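MutT/nudix family protein (Streptococcus pneumoniae, PDB 4HFQ) hydrolyses UDP-linked precursors of peptidoglycan biosynthesis, acting as a UDP-X diphosphatase of the Nudix family. Local coordinates at residues 99-102 against 108-111; 131-136 against 141-146. One frame throughout, in Å; residues are numbered along the deposited sequence.

Contact 1. Residues 99-102 against 108-111; sequences FGEV and ENIL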
ATOM      1  N   PHE A  99      -1.972  -4.211  12.134  1.00 11.47           N
ATOM      2  CA  PHE A  99      -1.201  -4.518  10.941  1.00 11.84           C
ATOM      3  C   PHE A  99      -1.395  -5.981  10.541  1.00 11.60           C
ATOM      4  O   PHE A  99      -1.679  -6.851  11.381  1.00 12.67           O
ATOM      5  CB  PHE A  99       0.281  -4.101  11.097  1.00 14.04           C
ATOM      6  CG  PHE A  99       1.079  -4.986  12.001  1.00 14.63           C
ATOM      7  CD1 PHE A  99       1.691  -6.131  11.503  1.00 15.35           C
ATOM      8  CD2 PHE A  99       1.255  -4.664  13.349  1.00 15.91           C
ATOM      9  CE1 PHE A  99       2.443  -6.954  12.331  1.00 16.13           C
ATOM     10  CE2 PHE A  99       2.007  -5.493  14.189  1.00 16.44           C
ATOM     11  CZ  PHE A  99       2.592  -6.644  13.676  1.00 16.83           C
ATOM     12  N   GLY A 100      -1.297  -6.232   9.239  1.00 10.36           N
ATOM     13  CA  GLY A 100      -1.340  -7.593   8.685  1.00 10.68           C
ATOM     14  C   GLY A 100      -0.038  -8.305   8.952  1.00 10.68           C
ATOM     15  O   GLY A 100       1.018  -7.810   8.596  1.00 11.69           O
ATOM     16  N   GLU A 101      -0.106  -9.464   9.590  1.00 10.49           N
ATOM     17  CA  GLU A 101       1.076 -10.236   9.934  1.00 11.40           C
ATOM     18  C   GLU A 101       1.442 -11.188   8.823  1.00 10.61           C
ATOM     19  O   GLU A 101       0.576 -11.814   8.221  1.00 10.76           O
ATOM     20  CB  GLU A 101       0.824 -11.030  11.211  1.00 13.48           C
ATOM     21  CG  GLU A 101       0.645 -10.109  12.408  1.00 17.80           C
ATOM     22  CD  GLU A 101       0.531 -10.834  13.731  1.00 21.93           C
ATOM     23  OE1 GLU A 101       0.950 -12.008  13.826  1.00 23.78           O
ATOM     24  OE2 GLU A 101       0.021 -10.199  14.686  1.00 26.02           O
ATOM     25  N   VAL A 102       2.739 -11.321   8.580  1.00 10.16           N
ATOM     26  CA  VAL A 102       3.233 -12.305   7.651  1.00 10.42           C
ATOM     27  C   VAL A 102       2.923 -13.711   8.158  1.00  9.96           C
ATOM     28  O   VAL A 102       3.105 -14.021   9.347  1.00 10.12           O
ATOM     29  CB  VAL A 102       4.762 -12.128   7.481  1.00 10.55           C
ATOM     30  CG1 VAL A 102       5.375 -13.312   6.740  1.00 11.53           C
ATOM     31  CG2 VAL A 102       5.055 -10.806   6.775  1.00 12.27           C
ATOM     32  N   GLU A 108      -7.535 -14.224   7.299  1.00  9.61           N
ATOM     33  CA  GLU A 108      -7.027 -14.875   8.509  1.00  9.65           C
ATOM     34  C   GLU A 108      -6.483 -13.837   9.482  1.00  9.39           C
ATOM     35  O   GLU A 108      -6.674 -13.945  10.697  1.00  9.37           O
ATOM     36  CB  GLU A 108      -5.953 -15.903   8.176  1.00 10.73           C
ATOM     37  CG  GLU A 108      -6.512 -17.155   7.533  1.00 12.17           C
ATOM     38  CD  GLU A 108      -5.471 -17.980   6.809  1.00 13.98           C
ATOM     39  OE1 GLU A 108      -4.266 -17.622   6.782  1.00 13.56           O
ATOM     40  OE2 GLU A 108      -5.891 -19.024   6.232  1.00 17.21           O
ATOM     41  N   ASN A 109      -5.826 -12.806   8.962  1.00  8.96           N
ATOM     42  CA  ASN A 109      -5.317 -11.736   9.809  1.00  9.21           C
ATOM     43  C   ASN A 109      -6.426 -11.018  10.562  1.00  8.91           C
ATOM     44  O   ASN A 109      -6.310 -10.819  11.770  1.00  9.31           O
ATOM     45  CB  ASN A 109      -4.506 -10.745   8.970  1.00  9.33           C
ATOM     46  CG  ASN A 109      -3.019 -11.025   9.015  1.00  9.69           C
ATOM     47  OD1 ASN A 109      -2.439 -11.066  10.083  1.00 10.18           O
ATOM     48  ND2 ASN A 109      -2.391 -11.203   7.846  1.00  9.64           N
ATOM     49  N   ILE A 110      -7.522 -10.667   9.888  1.00  8.77           N
ATOM     50  CA  ILE A 110      -8.570  -9.941  10.604  1.00  8.85           C
ATOM     51  C   ILE A 110      -9.268 -10.847  11.616  1.00  9.02           C
ATOM     52  O   ILE A 110      -9.591 -10.391  12.703  1.00  8.83           O
ATOM     53  CB  ILE A 110      -9.563  -9.166   9.690  1.00  8.61           C
ATOM     54  CG1 ILE A 110     -10.390  -8.171  10.523  1.00  8.79           C
ATOM     55  CG2 ILE A 110     -10.497 -10.096   8.914  1.00  8.70           C
ATOM     56  CD1 ILE A 110      -9.575  -7.241  11.410  1.00  9.31           C
ATOM     57  N   LEU A 111      -9.468 -12.120  11.281  1.00  9.45           N
ATOM     58  CA  LEU A 111     -10.099 -13.027  12.241  1.00 10.44           C
ATOM     59  C   LEU A 111      -9.231 -13.224  13.478  1.00 10.84           C
ATOM     60  O   LEU A 111      -9.757 -13.274  14.605  1.00 11.52           O
ATOM     61  CB  LEU A 111     -10.425 -14.371  11.594  1.00 11.27           C
ATOM     62  CG  LEU A 111     -11.495 -14.237  10.510  1.00 12.39           C
ATOM     63  CD1 LEU A 111     -11.720 -15.573   9.810  1.00 13.91           C
ATOM     64  CD2 LEU A 111     -12.804 -13.686  11.076  1.00 13.46           C
TER
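Glu101 N gives its hydrogen to Asn109 OD1 at 2.9 Å, the shortest polar bond between the loop 99-102 and the helix segment 108-111. Both belong to the Nudix box, the loop-helix-loop signature of this family, and here the helix holds the loop leading into it. Asn109 answers with its other amide atom: ND2 donates to Glu101 O at 3.1 Å, so one primary amide reads both the N-H and the C=O of a single residue. The two bonds differ in shape. Glu101 O lies almost exactly in the amide plane of Asn109, whereas Glu101 N stands above that plane, 45° out of it at the carbonyl, although its N-H still aims fairly straight at OD1. With a bond at each end, the amide cannot easily flip, and O and N must stay as modelled. ND2 also makes a weak bond to Ser105 O within the intervening turn. Gly100 runs close by, its carbonyl carbon 3.8 Å from Asn109 OD1, and its backbone bonds to Met70. The carboxylate of Glu101 turns away from the helix segment; a long, weak ion pair to Lys112 is among its contacts. Phe99 points away from the helix segment, its ring meeting Tyr65 of the second subunit. The stem of Glu101 still grazes the amide: CB passes 3.5 Å from Asn109 OD1.

Contact 2. Residues 131-136 against 141-146; sequences FDTNRF and KQYTKF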
ATOM      1  N   PHE A 131      -8.868   1.535   2.033  1.00  7.58           N
ATOM      2  CA  PHE A 131      -8.494   2.947   2.173  1.00  7.60           C
ATOM      3  C   PHE A 131      -6.985   3.162   2.060  1.00  7.56           C
ATOM      4  O   PHE A 131      -6.182   2.346   2.533  1.00  7.67           O
ATOM      5  CB  PHE A 131      -8.920   3.494   3.546  1.00  7.90           C
ATOM      6  CG  PHE A 131     -10.406   3.569   3.773  1.00  8.33           C
ATOM      7  CD1 PHE A 131     -11.207   4.393   3.001  1.00  8.62           C
ATOM      8  CD2 PHE A 131     -10.986   2.842   4.802  1.00  8.55           C
ATOM      9  CE1 PHE A 131     -12.576   4.494   3.256  1.00  9.02           C
ATOM     10  CE2 PHE A 131     -12.351   2.936   5.058  1.00  8.85           C
ATOM     11  CZ  PHE A 131     -13.141   3.761   4.280  1.00  8.95           C
ATOM     12  N   ASP A 132      -6.623   4.304   1.492  1.00  7.66           N
ATOM     13  CA  ASP A 132      -5.237   4.780   1.472  1.00  7.90           C
ATOM     14  C   ASP A 132      -5.038   5.674   2.688  1.00  7.57           C
ATOM     15  O   ASP A 132      -5.640   6.767   2.762  1.00  7.41           O
ATOM     16  CB  ASP A 132      -4.996   5.564   0.175  1.00  8.22           C
ATOM     17  CG  ASP A 132      -3.589   6.119   0.051  1.00  8.61           C
ATOM     18  OD1 ASP A 132      -2.708   5.838   0.888  1.00  8.08           O
ATOM     19  OD2 ASP A 132      -3.400   6.862  -0.925  1.00 10.54           O
ATOM     20  N   THR A 133      -4.176   5.272   3.624  1.00  7.59           N
ATOM     21  CA  THR A 133      -3.957   6.140   4.801  1.00  7.80           C
ATOM     22  C   THR A 133      -3.352   7.483   4.450  1.00  8.33           C
ATOM     23  O   THR A 133      -3.537   8.461   5.183  1.00  8.70           O
ATOM     24  CB  THR A 133      -3.122   5.480   5.906  1.00  7.70           C
ATOM     25  OG1 THR A 133      -1.833   5.121   5.376  1.00  7.78           O
ATOM     26  CG2 THR A 133      -3.815   4.260   6.473  1.00  7.86           C
ATOM     27  N   ASN A 134      -2.658   7.572   3.322  1.00  8.24           N
ATOM     28  CA  ASN A 134      -2.121   8.880   2.923  1.00  8.71           C
ATOM     29  C   ASN A 134      -3.226   9.873   2.644  1.00  9.42           C
ATOM     30  O   ASN A 134      -3.016  11.078   2.803  1.00 10.62           O
ATOM     31  CB  ASN A 134      -1.188   8.771   1.711  1.00  8.61           C
ATOM     32  CG  ASN A 134       0.231   8.420   2.089  1.00  8.29           C
ATOM     33  OD1 ASN A 134       0.521   7.928   3.170  1.00  8.56           O
ATOM     34  ND2 ASN A 134       1.150   8.645   1.147  1.00  8.76           N
ATOM     35  N   ARG A 135      -4.401   9.380   2.250  1.00  9.50           N
ATOM     36  CA  ARG A 135      -5.567  10.241   2.020  1.00 10.26           C
ATOM     37  C   ARG A 135      -6.286  10.619   3.308  1.00 10.79           C
ATOM     38  O   ARG A 135      -6.607  11.796   3.518  1.00 12.42           O
ATOM     39  CB  ARG A 135      -6.539   9.560   1.049  1.00 11.03           C
ATOM     40  CG  ARG A 135      -7.857  10.318   0.848  1.00 12.21           C
ATOM     41  CD  ARG A 135      -8.679   9.687  -0.270  1.00 14.10           C
ATOM     42  NE  ARG A 135      -8.021   9.805  -1.568  1.00 16.41           N
ATOM     43  CZ  ARG A 135      -8.152  10.846  -2.382  1.00 17.95           C
ATOM     44  NH1 ARG A 135      -8.929  11.867  -2.043  1.00 18.47           N
ATOM     45  NH2 ARG A 135      -7.497  10.885  -3.531  1.00 19.94           N
ATOM     46  N   PHE A 136      -6.524   9.644   4.175  1.00 10.07           N
ATOM     47  CA  PHE A 136      -7.437   9.850   5.311  1.00 10.18           C
ATOM     48  C   PHE A 136      -6.761  10.119   6.636  1.00 10.28           C
ATOM     49  O   PHE A 136      -7.375  10.708   7.520  1.00 11.24           O
ATOM     50  CB  PHE A 136      -8.359   8.643   5.474  1.00 10.20           C
ATOM     51  CG  PHE A 136      -9.392   8.539   4.404  1.00  9.83           C
ATOM     52  CD1 PHE A 136     -10.597   9.245   4.510  1.00 10.20           C
ATOM     53  CD2 PHE A 136      -9.170   7.749   3.280  1.00  9.90           C
ATOM     54  CE1 PHE A 136     -11.551   9.153   3.510  1.00 10.59           C
ATOM     55  CE2 PHE A 136     -10.115   7.671   2.279  1.00 10.58           C
ATOM     56  CZ  PHE A 136     -11.316   8.362   2.391  1.00 10.60           C
ATOM     57  N   LYS A 141       4.260   5.919   7.692  1.00  9.28           N
ATOM     58  CA  LYS A 141       4.108   4.818   6.751  1.00  9.53           C
ATOM     59  C   LYS A 141       2.795   4.936   6.024  1.00  9.06           C
ATOM     60  O   LYS A 141       1.774   5.302   6.610  1.00  9.11           O
ATOM     61  CB  LYS A 141       4.166   3.454   7.446  1.00 10.54           C
ATOM     62  CG  LYS A 141       5.514   3.094   8.069  1.00 12.25           C
ATOM     63  CD  LYS A 141       6.619   2.976   7.026  1.00 13.67           C
ATOM     64  CE  LYS A 141       7.925   2.404   7.581  1.00 14.96           C
ATOM     65  NZ  LYS A 141       8.641   3.341   8.506  1.00 17.99           N
ATOM     66  N   GLN A 142       2.809   4.570   4.741  1.00  9.07           N
ATOM     67  CA  GLN A 142       1.576   4.401   3.975  1.00  8.71           C
ATOM     68  C   GLN A 142       1.037   2.988   4.138  1.00  8.41           C
ATOM     69  O   GLN A 142       1.775   2.021   3.953  1.00  8.64           O
ATOM     70  CB  GLN A 142       1.841   4.696   2.506  1.00  8.53           C
ATOM     71  CG  GLN A 142       0.587   4.630   1.647  1.00  8.41           C
ATOM     72  CD  GLN A 142       0.850   4.960   0.207  1.00  8.92           C
ATOM     73  OE1 GLN A 142       1.942   4.679  -0.289  1.00  9.57           O
ATOM     74  NE2 GLN A 142      -0.123   5.567  -0.476  1.00  8.77           N
ATOM     75  N   TYR A 143      -0.250   2.875   4.476  1.00  7.86           N
ATOM     76  CA  TYR A 143      -0.949   1.602   4.568  1.00  8.04           C
ATOM     77  C   TYR A 143      -2.073   1.505   3.560  1.00  7.86           C
ATOM     78  O   TYR A 143      -2.727   2.495   3.225  1.00  7.74           O
ATOM     79  CB  TYR A 143      -1.572   1.406   5.959  1.00  8.19           C
ATOM     80  CG  TYR A 143      -0.569   1.209   7.067  1.00  8.24           C
ATOM     81  CD1 TYR A 143       0.049   2.294   7.680  1.00  8.29           C
ATOM     82  CD2 TYR A 143      -0.258  -0.066   7.532  1.00  8.42           C
ATOM     83  CE1 TYR A 143       0.979   2.107   8.701  1.00  8.80           C
ATOM     84  CE2 TYR A 143       0.660  -0.263   8.558  1.00  9.27           C
ATOM     85  CZ  TYR A 143       1.270   0.832   9.139  1.00  9.01           C
ATOM     86  OH  TYR A 143       2.196   0.614  10.151  1.00 10.73           O
ATOM     87  N   THR A 144      -2.284   0.283   3.071  1.00  7.96           N
ATOM     88  CA  THR A 144      -3.574  -0.119   2.489  1.00  7.83           C
ATOM     89  C   THR A 144      -4.411  -0.689   3.631  1.00  7.69           C
ATOM     90  O   THR A 144      -4.086  -1.738   4.198  1.00  8.05           O
ATOM     91  CB  THR A 144      -3.413  -1.185   1.382  1.00  8.16           C
ATOM     92  OG1 THR A 144      -2.772  -2.341   1.926  1.00  9.27           O
ATOM     93  CG2 THR A 144      -2.553  -0.645   0.224  1.00  8.79           C
ATOM     94  N   LYS A 145      -5.486   0.023   3.952  1.00  7.69           N
ATOM     95  CA  LYS A 145      -6.308  -0.312   5.101  1.00  7.71           C
ATOM     96  C   LYS A 145      -7.561  -1.045   4.617  1.00  7.81           C
ATOM     97  O   LYS A 145      -8.477  -0.442   4.044  1.00  7.81           O
ATOM     98  CB  LYS A 145      -6.624   0.977   5.864  1.00  8.01           C
ATOM     99  CG  LYS A 145      -7.570   0.793   7.063  1.00  7.97           C
ATOM    100  CD  LYS A 145      -7.803   2.141   7.768  1.00  8.50           C
ATOM    101  CE  LYS A 145      -6.573   2.679   8.485  1.00  8.47           C
ATOM    102  NZ  LYS A 145      -6.196   1.900   9.704  1.00  8.18           N
ATOM    103  N   PHE A 146      -7.547  -2.362   4.794  1.00  7.84           N
ATOM    104  CA  PHE A 146      -8.685  -3.226   4.421  1.00  8.51           C
ATOM    105  C   PHE A 146      -9.694  -3.153   5.557  1.00  8.63           C
ATOM    106  O   PHE A 146      -9.331  -3.356   6.716  1.00  9.23           O
ATOM    107  CB  PHE A 146      -8.235  -4.684   4.329  1.00  9.55           C
ATOM    108  CG  PHE A 146      -7.305  -4.991   3.194  1.00 10.69           C
ATOM    109  CD1 PHE A 146      -5.945  -4.781   3.321  1.00 11.69           C
ATOM    110  CD2 PHE A 146      -7.792  -5.533   2.005  1.00 11.71           C
ATOM    111  CE1 PHE A 146      -5.069  -5.091   2.289  1.00 13.16           C
ATOM    112  CE2 PHE A 146      -6.925  -5.839   0.960  1.00 13.10           C
ATOM    113  CZ  PHE A 146      -5.570  -5.593   1.092  1.00 13.36           C
TER
HETATM  114  O   HOH W   1      -2.420   2.939   0.407  1.00 10.70           O
HETATM  115  O   HOH W   2      -0.081   7.177   5.691  1.00  8.60           O
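Lys141 O comes 3.8 Å from Thr133 OG1, with a water to one side of the pair; here the chain turns back into an antiparallel strand pair of the Nudix sheet. The first strand ends at Asp132, which N-caps the short helix 133-136, and the second runs on from Tyr143. Next comes Gln142, whose CG stands anti to the backbone N (chi1 -176°) on an extended chain that carries the amide across to the cap. There NE2 donates to Asp132 OD1 at 2.9 Å, in the amide's own plane and on the syn side of the carboxylate, but 34° out of the carboxylate plane. Asn134 N reaches the same oxygen from the opposite face, so OD1 is gripped by a helix N-H and a side chain together. The amide of Asn134 stacks on that of Gln142, their planes 14° apart, while Asn134 ND2 bonds to Gln11 and Gln142 OE1 to Gly103 N of the second subunit. Tyr143 meets Thr133 twice: its N donates to OG1 at 2.9 Å, and its O takes the Thr133 N-H at 3.2 Å. A hydroxyl thus stands in for the backbone acceptor just as the chain leaves the strand. Thr144, a non-hydrogen-bonded partner of Asp132, brings its CA to within 3.6 Å of Phe131 O in a CA-H...O contact. Lys145 and Phe131 form a hydrogen-bonded antiparallel pair, N to O and O to N, each 2.8 Å, through which the ladder continues into the sheet. The lysine chain bends at chi3 and chi4, taking NZ to a salt bridge with Asp71 and leaving CE 3.8 Å from Thr133 CG2.

How the contacts relate
Contact 1 closes before contact 2 opens, and helix 106-118 leads directly into strand 120-132, whose end opens the first segment of contact 2. Their centres lie 16 Å apart; the nearest atoms come within about 5 Å without touching. Strand 69-78 joins them: it pairs with strand 93-99, which ends in the loop of contact 1, and runs parallel to strand 143-153 of contact 2. The dimer links them too. Gly103, between the two segments of contact 1, meets contact 2 of the other copy by bonding Gln142. The Nudix-box loop of one subunit is therefore packed against the strand-pair end of its partner.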